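Long-range contacts in endo-beta-mannanase (Opitutaceae bacterium TAV5, PDB 7BOB), which acts as an exo-beta-1,4-mannosidase of glycoside hydrolase family 5, probably freeing mannose from the chain ends of beta-1,4-mannosides in the termite hindgut: residues A[129-134]-A[175-180]; A[445-450]-A[470-475]; A[510-515]-A[559-564]. All coordinates share one frame; numbering follows the deposited sequence.

Overall arrangement
The three contacts sample two domains. Contact 1 packs two neighbouring helices in the outer layer of the catalytic (beta/alpha)8 barrel; in family 5 enzymes the active site lies at the C-terminal ends of the barrel strands, inside this helical layer. Contacts 2 and 3 belong to the C-terminal alpha/beta domain on the other side of the chain's centre. The centre of contact 1 is 41 Å from that of contact 2 and 46 Å from that of contact 3. Contacts 2 and 3 have centres only 14 Å apart and touch: His473 ND1 lies 2.9 Å from Glu559 OE2, a probable hydrogen bond joining strand 469-473 to helix 558-564.

Contact 1: A[129-134]-A[175-180]; sequences RGAAYA and CRRMTG
Gly130 meets Met178 through its backbone: Met178 SD lies 3.5 Å from Gly130 C. A side chain on Gly130 would point at this sulfur and be tight against it, so glycine suits the place. One residue on, the same sulfur is 3.5 Å from Ala131 N, while Met178 CE comes within 4.1 Å of Ala131 CB. The thioether reaches the helix backbone because its chain bends at chi2 (-49°) and again at chi3 (121°). Replacing Met178 by an alanine would probably leave the groove beside Gly130 and Ala131 unfilled. Helices 124-141 and 168-183 follow successive strands of the (beta/alpha)8 barrel, so they run side by side in its outer layer; here the segment axes approach to 8.7 Å with a crossing angle of -28°. Ala131 CB also touches Arg177 NH2 at 3.8 Å, meeting the guanidinium obliquely; a methyl is short enough to let the arginine pass on to Glu128, one turn earlier on helix 124-141, with which NH2 forms a salt bridge. Ala134 closes the segment, directing CB across the interface to 4.2 Å from Met178 O, with Ala181 and Ile182 of helix 168-183 packed against the same methyl.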
loop_
_atom_site.group_PDB
_atom_site.type_symbol
_atom_site.label_atom_id
_atom_site.label_comp_id
_atom_site.label_asym_id
_atom_site.label_seq_id
_atom_site.Cartn_x
_atom_site.Cartn_y
_atom_site.Cartn_z
ATOM N N ARG A 129 5.280 -33.664 -5.468
ATOM C CA ARG A 129 5.044 -34.251 -4.148
ATOM C C ARG A 129 3.571 -34.170 -3.752
ATOM O O ARG A 129 3.045 -35.087 -3.111
ATOM C CB ARG A 129 5.914 -33.567 -3.095
ATOM C CG ARG A 129 7.396 -33.871 -3.213
ATOM C CD ARG A 129 7.763 -35.192 -2.540
ATOM N NE ARG A 129 7.656 -36.335 -3.454
ATOM C CZ ARG A 129 6.934 -37.420 -3.197
ATOM N NH1 ARG A 129 6.278 -37.500 -2.051
ATOM N NH2 ARG A 129 6.868 -38.426 -4.068
ATOM N N GLY A 130 2.884 -33.088 -4.128
ATOM C CA GLY A 130 1.473 -32.980 -3.798
ATOM C C GLY A 130 0.627 -34.001 -4.533
ATOM O O GLY A 130 -0.239 -34.647 -3.936
ATOM N N ALA A 131 0.878 -34.179 -5.832
ATOM C CA ALA A 131 0.136 -35.171 -6.604
ATOM C C ALA A 131 0.331 -36.570 -6.028
ATOM O O ALA A 131 -0.638 -37.312 -5.820
ATOM C CB ALA A 131 0.571 -35.129 -8.070
ATOM N N ALA A 132 1.579 -36.946 -5.751
ATOM C CA ALA A 132 1.828 -38.278 -5.207
ATOM C C ALA A 132 1.122 -38.455 -3.873
ATOM O O ALA A 132 0.552 -39.516 -3.599
ATOM C CB ALA A 132 3.325 -38.513 -5.058
ATOM N N TYR A 133 1.121 -37.409 -3.044
ATOM C CA TYR A 133 0.454 -37.485 -1.745
ATOM C C TYR A 133 -1.053 -37.636 -1.906
ATOM O O TYR A 133 -1.687 -38.402 -1.174
ATOM C CB TYR A 133 0.787 -36.241 -0.922
ATOM C CG TYR A 133 -0.099 -36.005 0.281
ATOM C CD1 TYR A 133 -0.055 -36.853 1.385
ATOM C CD2 TYR A 133 -0.963 -34.907 0.324
ATOM C CE1 TYR A 133 -0.855 -36.622 2.506
ATOM C CE2 TYR A 133 -1.774 -34.664 1.428
ATOM C CZ TYR A 133 -1.712 -35.519 2.518
ATOM O OH TYR A 133 -2.508 -35.271 3.616
ATOM N N ALA A 134 -1.642 -36.921 -2.861
ATOM C CA ALA A 134 -3.075 -37.068 -3.090
ATOM C C ALA A 134 -3.409 -38.480 -3.554
ATOM O O ALA A 134 -4.384 -39.087 -3.089
ATOM C CB ALA A 134 -3.560 -36.043 -4.113
ATOM N N CYS A 175 -4.996 -27.206 -9.149
ATOM C CA CYS A 175 -6.284 -27.821 -8.858
ATOM C C CYS A 175 -6.579 -28.943 -9.845
ATOM O O CYS A 175 -7.025 -30.023 -9.453
ATOM C CB CYS A 175 -7.379 -26.747 -8.891
ATOM S SG CYS A 175 -9.054 -27.321 -8.559
ATOM N N ARG A 176 -6.312 -28.700 -11.134
ATOM C CA ARG A 176 -6.412 -29.752 -12.139
ATOM C C ARG A 176 -5.524 -30.933 -11.784
ATOM O O ARG A 176 -5.956 -32.089 -11.860
ATOM C CB ARG A 176 -6.033 -29.211 -13.525
ATOM C CG ARG A 176 -6.456 -30.112 -14.704
ATOM C CD ARG A 176 -5.757 -29.721 -16.017
ATOM N NE ARG A 176 -4.305 -29.759 -15.893
ATOM C CZ ARG A 176 -3.566 -30.854 -16.088
ATOM N NH1 ARG A 176 -4.147 -32.003 -16.429
ATOM N NH2 ARG A 176 -2.248 -30.807 -15.938
ATOM N N ARG A 177 -4.285 -30.659 -11.373
ATOM C CA ARG A 177 -3.349 -31.744 -11.096
ATOM C C ARG A 177 -3.756 -32.533 -9.859
ATOM O O ARG A 177 -3.655 -33.764 -9.848
ATOM C CB ARG A 177 -1.939 -31.198 -10.932
ATOM C CG ARG A 177 -1.296 -30.735 -12.235
ATOM C CD ARG A 177 -0.859 -31.902 -13.104
ATOM N NE ARG A 177 -0.156 -32.928 -12.340
ATOM C CZ ARG A 177 1.164 -32.980 -12.177
ATOM N NH1 ARG A 177 1.949 -32.069 -12.727
ATOM N NH2 ARG A 177 1.705 -33.958 -11.469
ATOM N N MET A 178 -4.206 -31.853 -8.804
ATOM C CA MET A 178 -4.529 -32.565 -7.575
ATOM C C MET A 178 -5.849 -33.321 -7.697
ATOM O O MET A 178 -5.982 -34.419 -7.161
ATOM C CB MET A 178 -4.582 -31.607 -6.390
ATOM C CG MET A 178 -3.287 -30.891 -6.104
ATOM S SD MET A 178 -1.875 -32.020 -6.053
ATOM C CE MET A 178 -0.844 -31.352 -7.345
ATOM N N THR A 179 -6.838 -32.754 -8.389
ATOM C CA THR A 179 -8.041 -33.528 -8.668
ATOM C C THR A 179 -7.727 -34.693 -9.600
ATOM O O THR A 179 -8.229 -35.802 -9.405
ATOM C CB THR A 179 -9.130 -32.643 -9.281
ATOM O OG1 THR A 179 -8.629 -32.030 -10.483
ATOM C CG2 THR A 179 -9.599 -31.582 -8.287
ATOM N N GLY A 180 -6.904 -34.456 -10.623
ATOM C CA GLY A 180 -6.562 -35.525 -11.543
ATOM C C GLY A 180 -5.863 -36.682 -10.854
ATOM O O GLY A 180 -6.093 -37.848 -11.192
#

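Contact 2: A[445-450]-A[470-475]; sequences IIITGV and LLWHAP
Ile445 and Leu471 begin a set of backbone hydrogen bonds that zips the two parallel strands together. Leu471 N donates to Ile445 O at 2.9 Å, Ile447 N returns to Leu471 O, and His473 N donates to Ile447 O. Leu471 thus grips the residues on either side of its bridge partner Ile446, and Ile447 likewise binds Leu471 and His473, as in any parallel pair. Just past the end of strand 444-448, Gly449 N makes only a weak bond to His473 O, with an N-H...O angle of 123°. Gly449 turns with positive phi, a conformation that favours glycine.

Apolar side chains pack on both faces, where beta-branched isoleucine suits a buried strand. Leu470 CD1 touches both Ile445 CG2 (3.7 Å) and Ile447 CD1 (3.8 Å); Leu460 of helix 454-465 covers Ile447 and Leu470. On the other side Ile446 and Leu471 lie alongside each other, in contact with Leu420 and Leu584 respectively.

The indole adds a CH-pi contact. With chi1 -58° and an extended chi2, Ile447 carries CD1 to 3.9 Å from the centroid of the five-membered ring of Trp472, only 6° off its normal; Pro475 CB lies over the opposite face, so the ring is clamped.

Water adds a polar link at the loops. At the indole edge, in plane, water 1 accepts from Trp472 NE1 at 2.8 Å and also lies close to Val450 O and Ala474 O. His473 ND1 is hydrogen-bonded to Glu559.

Helix 454-465 joins the strands in a beta-alpha-beta crossover, in an alpha/beta domain whose parallel strands follow the 2-1-3-4 order of flavodoxin-like folds.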
loop_
_atom_site.group_PDB
_atom_site.type_symbol
_atom_site.label_atom_id
_atom_site.label_comp_id
_atom_site.label_asym_id
_atom_site.label_seq_id
_atom_site.Cartn_x
_atom_site.Cartn_y
_atom_site.Cartn_z
ATOM N N ILE A 445 -33.676 -6.689 -12.496
ATOM C CA ILE A 445 -32.229 -6.788 -12.358
ATOM C C ILE A 445 -31.707 -5.471 -11.807
ATOM O O ILE A 445 -32.024 -4.400 -12.343
ATOM C CB ILE A 445 -31.535 -7.116 -13.695
ATOM C CG1 ILE A 445 -31.785 -8.584 -14.085
ATOM C CG2 ILE A 445 -30.041 -6.852 -13.578
ATOM C CD1 ILE A 445 -31.204 -8.969 -15.434
ATOM N N ILE A 446 -30.916 -5.550 -10.741
ATOM C CA ILE A 446 -30.283 -4.384 -10.145
ATOM C C ILE A 446 -28.786 -4.493 -10.379
ATOM O O ILE A 446 -28.169 -5.511 -10.034
ATOM C CB ILE A 446 -30.590 -4.262 -8.646
ATOM C CG1 ILE A 446 -32.092 -4.150 -8.419
ATOM C CG2 ILE A 446 -29.909 -3.021 -8.076
ATOM C CD1 ILE A 446 -32.442 -4.030 -6.960
ATOM N N ILE A 447 -28.209 -3.463 -10.979
ATOM C CA ILE A 447 -26.768 -3.379 -11.162
ATOM C C ILE A 447 -26.229 -2.427 -10.100
ATOM O O ILE A 447 -26.594 -1.241 -10.066
ATOM C CB ILE A 447 -26.411 -2.915 -12.581
ATOM C CG1 ILE A 447 -26.999 -3.870 -13.627
ATOM C CG2 ILE A 447 -24.915 -2.763 -12.720
ATOM C CD1 ILE A 447 -26.699 -3.472 -15.076
ATOM N N THR A 448 -25.375 -2.946 -9.225
ATOM C CA THR A 448 -24.906 -2.197 -8.055
ATOM C C THR A 448 -23.565 -1.509 -8.327
ATOM O O THR A 448 -22.565 -1.795 -7.678
ATOM C CB THR A 448 -24.792 -3.130 -6.852
ATOM O OG1 THR A 448 -23.853 -4.188 -7.149
ATOM C CG2 THR A 448 -26.161 -3.720 -6.512
ATOM N N GLY A 449 -23.557 -0.573 -9.271
ATOM C CA GLY A 449 -22.332 0.132 -9.600
ATOM C C GLY A 449 -21.164 -0.787 -9.899
ATOM O O GLY A 449 -20.100 -0.661 -9.285
ATOM N N VAL A 450 -21.356 -1.751 -10.792
ATOM C CA VAL A 450 -20.248 -2.565 -11.263
ATOM C C VAL A 450 -20.032 -2.238 -12.728
ATOM O O VAL A 450 -20.903 -1.679 -13.408
ATOM C CB VAL A 450 -20.477 -4.072 -11.059
ATOM C CG1 VAL A 450 -20.485 -4.395 -9.568
ATOM C CG2 VAL A 450 -21.779 -4.521 -11.716
ATOM N N LEU A 470 -34.837 -2.848 -15.410
ATOM C CA LEU A 470 -33.440 -2.678 -15.005
ATOM C C LEU A 470 -33.302 -1.456 -14.104
ATOM O O LEU A 470 -33.625 -0.329 -14.514
ATOM C CB LEU A 470 -32.533 -2.538 -16.229
ATOM C CG LEU A 470 -31.019 -2.422 -16.035
ATOM C CD1 LEU A 470 -30.427 -3.739 -15.500
ATOM C CD2 LEU A 470 -30.368 -2.043 -17.352
ATOM N N LEU A 471 -32.821 -1.675 -12.882
ATOM C CA LEU A 471 -32.406 -0.590 -11.997
ATOM C C LEU A 471 -30.879 -0.522 -12.036
ATOM O O LEU A 471 -30.196 -1.423 -11.531
ATOM C CB LEU A 471 -32.918 -0.805 -10.577
ATOM C CG LEU A 471 -32.453 0.228 -9.552
ATOM C CD1 LEU A 471 -32.715 1.681 -10.029
ATOM C CD2 LEU A 471 -33.162 -0.028 -8.239
ATOM N N TRP A 472 -30.344 0.534 -12.647
ATOM C CA TRP A 472 -28.916 0.633 -12.964
ATOM C C TRP A 472 -28.278 1.688 -12.067
ATOM O O TRP A 472 -28.369 2.890 -12.344
ATOM C CB TRP A 472 -28.717 0.974 -14.435
ATOM C CG TRP A 472 -27.351 0.648 -14.957
ATOM C CD1 TRP A 472 -26.215 0.450 -14.226
ATOM C CD2 TRP A 472 -26.978 0.497 -16.331
ATOM N NE1 TRP A 472 -25.164 0.173 -15.061
ATOM C CE2 TRP A 472 -25.606 0.182 -16.357
ATOM C CE3 TRP A 472 -27.674 0.599 -17.545
ATOM C CZ2 TRP A 472 -24.913 -0.035 -17.543
ATOM C CZ3 TRP A 472 -26.986 0.374 -18.724
ATOM C CH2 TRP A 472 -25.619 0.060 -18.715
ATOM N N HIS A 473 -27.614 1.253 -11.003
ATOM C CA HIS A 473 -26.926 2.213 -10.151
ATOM C C HIS A 473 -25.552 2.506 -10.741
ATOM O O HIS A 473 -24.715 1.600 -10.859
ATOM C CB HIS A 473 -26.826 1.704 -8.717
ATOM C CG HIS A 473 -28.097 1.870 -7.944
ATOM N ND1 HIS A 473 -28.325 1.250 -6.736
ATOM C CD2 HIS A 473 -29.219 2.580 -8.220
ATOM C CE1 HIS A 473 -29.528 1.583 -6.294
ATOM N NE2 HIS A 473 -30.094 2.383 -7.180
ATOM N N ALA A 474 -25.347 3.765 -11.144
ATOM C CA ALA A 474 -24.086 4.351 -11.587
ATOM C C ALA A 474 -23.552 3.675 -12.842
ATOM O O ALA A 474 -22.551 2.954 -12.768
ATOM C CB ALA A 474 -23.044 4.275 -10.468
ATOM N N PRO A 475 -24.179 3.863 -14.003
ATOM C CA PRO A 475 -23.588 3.328 -15.236
ATOM C C PRO A 475 -22.182 3.872 -15.431
ATOM O O PRO A 475 -21.834 4.952 -14.954
ATOM C CB PRO A 475 -24.537 3.810 -16.338
ATOM C CG PRO A 475 -25.565 4.682 -15.654
ATOM C CD PRO A 475 -25.551 4.354 -14.207
HETATM O O HOH W 1 -22.994 0.269 -13.331
HETATM O O HOH W 2 -21.803 -0.093 -15.818
#

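Contact 3: A[510-515]-A[559-564]; sequences YEFTCF and EASFLS
Ser561 stands at the tightly packed centre of this contact, its hydroxyl set into the bend where strand 508-512 runs out into loop. Cys514 N donates to Ser561 OG at 3.3 Å with an N-H...O angle of 153°. The same hydroxyl is hydrogen-bonded to Asp557 O, so one small polar side chain ties the loop to the start of its own helix. With OG beside its backbone N (chi1 -46°), Ser561 presents the oxygen to Cys514 while its CB sits at the edge of the Phe512 ring, in plane, 3.8 Å from Phe512 CD1. A serine suits the place, being slim enough for a close approach yet able to meet a backbone N-H. Next to it, Cys514 CB packs on Ala560 CB at 3.8 Å, both side chains small beside the closest backbone approach, that of Cys514 to Ser561.

The aromatic flank is buried, but the rings meet less intimately. Phe512 CE1 touches Phe562 CE1 at 3.8 Å, yet the rings are slid apart, with centroids 6.0 Å from each other and planes at 30°, and barely overlap. Tyr510 adds a looser contact, its CE1 4.4 Å from Phe562 CZ. Trp576 stacks on Phe562, and Trp579 meets Tyr510 and Phe512 edge-to-face, completing an aromatic cluster.

The other margin is more open and polar. Here Thr513 and Ser564 are partly exposed, and Ser564 OG turns back to its own helix, donating to Ser561 O at 2.7 Å.

The segments 510-512 and 559-564 run nearly at right angles, in strand-on-helix packing: the antiparallel hairpin 501-505/508-512 and the loop that follows it pack on helix 558-564 within the C-terminal alpha/beta domain.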
loop_
_atom_site.group_PDB
_atom_site.type_symbol
_atom_site.label_atom_id
_atom_site.label_comp_id
_atom_site.label_asym_id
_atom_site.label_seq_id
_atom_site.Cartn_x
_atom_site.Cartn_y
_atom_site.Cartn_z
ATOM N N TYR A 510 -32.032 12.564 0.524
ATOM C CA TYR A 510 -30.889 11.701 0.260
ATOM C C TYR A 510 -29.701 12.544 -0.162
ATOM O O TYR A 510 -29.856 13.569 -0.834
ATOM C CB TYR A 510 -31.191 10.696 -0.841
ATOM C CG TYR A 510 -32.121 9.619 -0.398
ATOM C CD1 TYR A 510 -31.634 8.474 0.230
ATOM C CD2 TYR A 510 -33.500 9.747 -0.583
ATOM C CE1 TYR A 510 -32.503 7.460 0.647
ATOM C CE2 TYR A 510 -34.374 8.744 -0.171
ATOM C CZ TYR A 510 -33.869 7.605 0.442
ATOM O OH TYR A 510 -34.720 6.617 0.862
ATOM N N GLU A 511 -28.511 12.106 0.228
ATOM C CA GLU A 511 -27.277 12.750 -0.200
ATOM C C GLU A 511 -26.288 11.676 -0.617
ATOM O O GLU A 511 -25.968 10.789 0.178
ATOM C CB GLU A 511 -26.688 13.621 0.907
ATOM C CG GLU A 511 -25.375 14.249 0.532
ATOM C CD GLU A 511 -24.758 14.986 1.690
ATOM O OE1 GLU A 511 -25.408 15.926 2.197
ATOM O OE2 GLU A 511 -23.642 14.612 2.109
ATOM N N PHE A 512 -25.809 11.762 -1.857
ATOM C CA PHE A 512 -24.823 10.841 -2.409
ATOM C C PHE A 512 -23.484 11.555 -2.545
ATOM O O PHE A 512 -23.360 12.496 -3.335
ATOM C CB PHE A 512 -25.279 10.311 -3.766
ATOM C CG PHE A 512 -26.590 9.607 -3.714
ATOM C CD1 PHE A 512 -26.679 8.333 -3.186
ATOM C CD2 PHE A 512 -27.741 10.225 -4.154
ATOM C CE1 PHE A 512 -27.896 7.674 -3.121
ATOM C CE2 PHE A 512 -28.973 9.560 -4.085
ATOM C CZ PHE A 512 -29.042 8.292 -3.575
ATOM N N THR A 513 -22.479 11.079 -1.803
ATOM C CA THR A 513 -21.134 11.636 -1.859
ATOM C C THR A 513 -20.184 10.859 -2.756
ATOM O O THR A 513 -19.096 11.358 -3.029
ATOM C CB THR A 513 -20.525 11.704 -0.455
ATOM O OG1 THR A 513 -20.328 10.361 0.025
ATOM C CG2 THR A 513 -21.439 12.475 0.494
ATOM N N CYS A 514 -20.540 9.666 -3.219
ATOM C CA CYS A 514 -19.645 8.849 -4.036
ATOM C C CYS A 514 -20.193 8.692 -5.440
ATOM O O CYS A 514 -21.413 8.599 -5.638
ATOM C CB CYS A 514 -19.427 7.459 -3.437
ATOM S SG CYS A 514 -18.831 7.463 -1.757
ATOM N N PHE A 515 -19.287 8.608 -6.401
ATOM C CA PHE A 515 -19.634 8.526 -7.804
ATOM C C PHE A 515 -18.671 7.552 -8.446
ATOM O O PHE A 515 -17.524 7.418 -8.008
ATOM C CB PHE A 515 -19.585 9.927 -8.464
ATOM C CG PHE A 515 -20.520 10.909 -7.805
ATOM C CD1 PHE A 515 -20.088 11.694 -6.749
ATOM C CD2 PHE A 515 -21.850 10.990 -8.189
ATOM C CE1 PHE A 515 -20.959 12.560 -6.101
ATOM C CE2 PHE A 515 -22.717 11.860 -7.553
ATOM C CZ PHE A 515 -22.263 12.651 -6.507
ATOM N N GLU A 559 -24.554 2.399 -3.569
ATOM C CA GLU A 559 -24.076 1.521 -2.516
ATOM C C GLU A 559 -22.827 2.075 -1.849
ATOM O O GLU A 559 -22.690 1.994 -0.622
ATOM C CB GLU A 559 -23.834 0.123 -3.075
ATOM C CG GLU A 559 -25.141 -0.612 -3.376
ATOM C CD GLU A 559 -25.732 -0.194 -4.715
ATOM O OE1 GLU A 559 -25.057 0.530 -5.478
ATOM O OE2 GLU A 559 -26.859 -0.612 -5.005
ATOM N N ALA A 560 -21.915 2.661 -2.635
ATOM C CA ALA A 560 -20.724 3.254 -2.044
ATOM C C ALA A 560 -21.102 4.418 -1.138
ATOM O O ALA A 560 -20.616 4.514 -0.002
ATOM C CB ALA A 560 -19.747 3.707 -3.138
ATOM N N SER A 561 -21.968 5.319 -1.627
ATOM C CA SER A 561 -22.432 6.433 -0.801
ATOM C C SER A 561 -23.015 5.942 0.517
ATOM O O SER A 561 -22.654 6.439 1.589
ATOM C CB SER A 561 -23.464 7.288 -1.551
ATOM O OG SER A 561 -23.082 7.589 -2.884
ATOM N N PHE A 562 -23.920 4.977 0.451
ATOM C CA PHE A 562 -24.459 4.410 1.681
ATOM C C PHE A 562 -23.349 3.830 2.562
ATOM O O PHE A 562 -23.319 4.065 3.780
ATOM C CB PHE A 562 -25.484 3.339 1.342
ATOM C CG PHE A 562 -26.754 3.876 0.727
ATOM C CD1 PHE A 562 -27.006 5.247 0.680
ATOM C CD2 PHE A 562 -27.713 3.004 0.231
ATOM C CE1 PHE A 562 -28.156 5.712 0.132
ATOM C CE2 PHE A 562 -28.869 3.469 -0.320
ATOM C CZ PHE A 562 -29.098 4.839 -0.373
ATOM N N LEU A 563 -22.413 3.084 1.958
ATOM C CA LEU A 563 -21.330 2.494 2.740
ATOM C C LEU A 563 -20.427 3.562 3.349
ATOM O O LEU A 563 -19.943 3.374 4.471
ATOM C CB LEU A 563 -20.519 1.513 1.887
ATOM C CG LEU A 563 -21.186 0.153 1.608
ATOM C CD1 LEU A 563 -20.508 -0.564 0.468
ATOM C CD2 LEU A 563 -21.238 -0.729 2.836
ATOM N N SER A 564 -20.217 4.701 2.659
ATOM C CA SER A 564 -19.413 5.779 3.242
ATOM C C SER A 564 -20.063 6.406 4.465
ATOM O O SER A 564 -19.369 7.067 5.244
ATOM C CB SER A 564 -19.113 6.872 2.198
ATOM O OG SER A 564 -20.279 7.633 1.890
#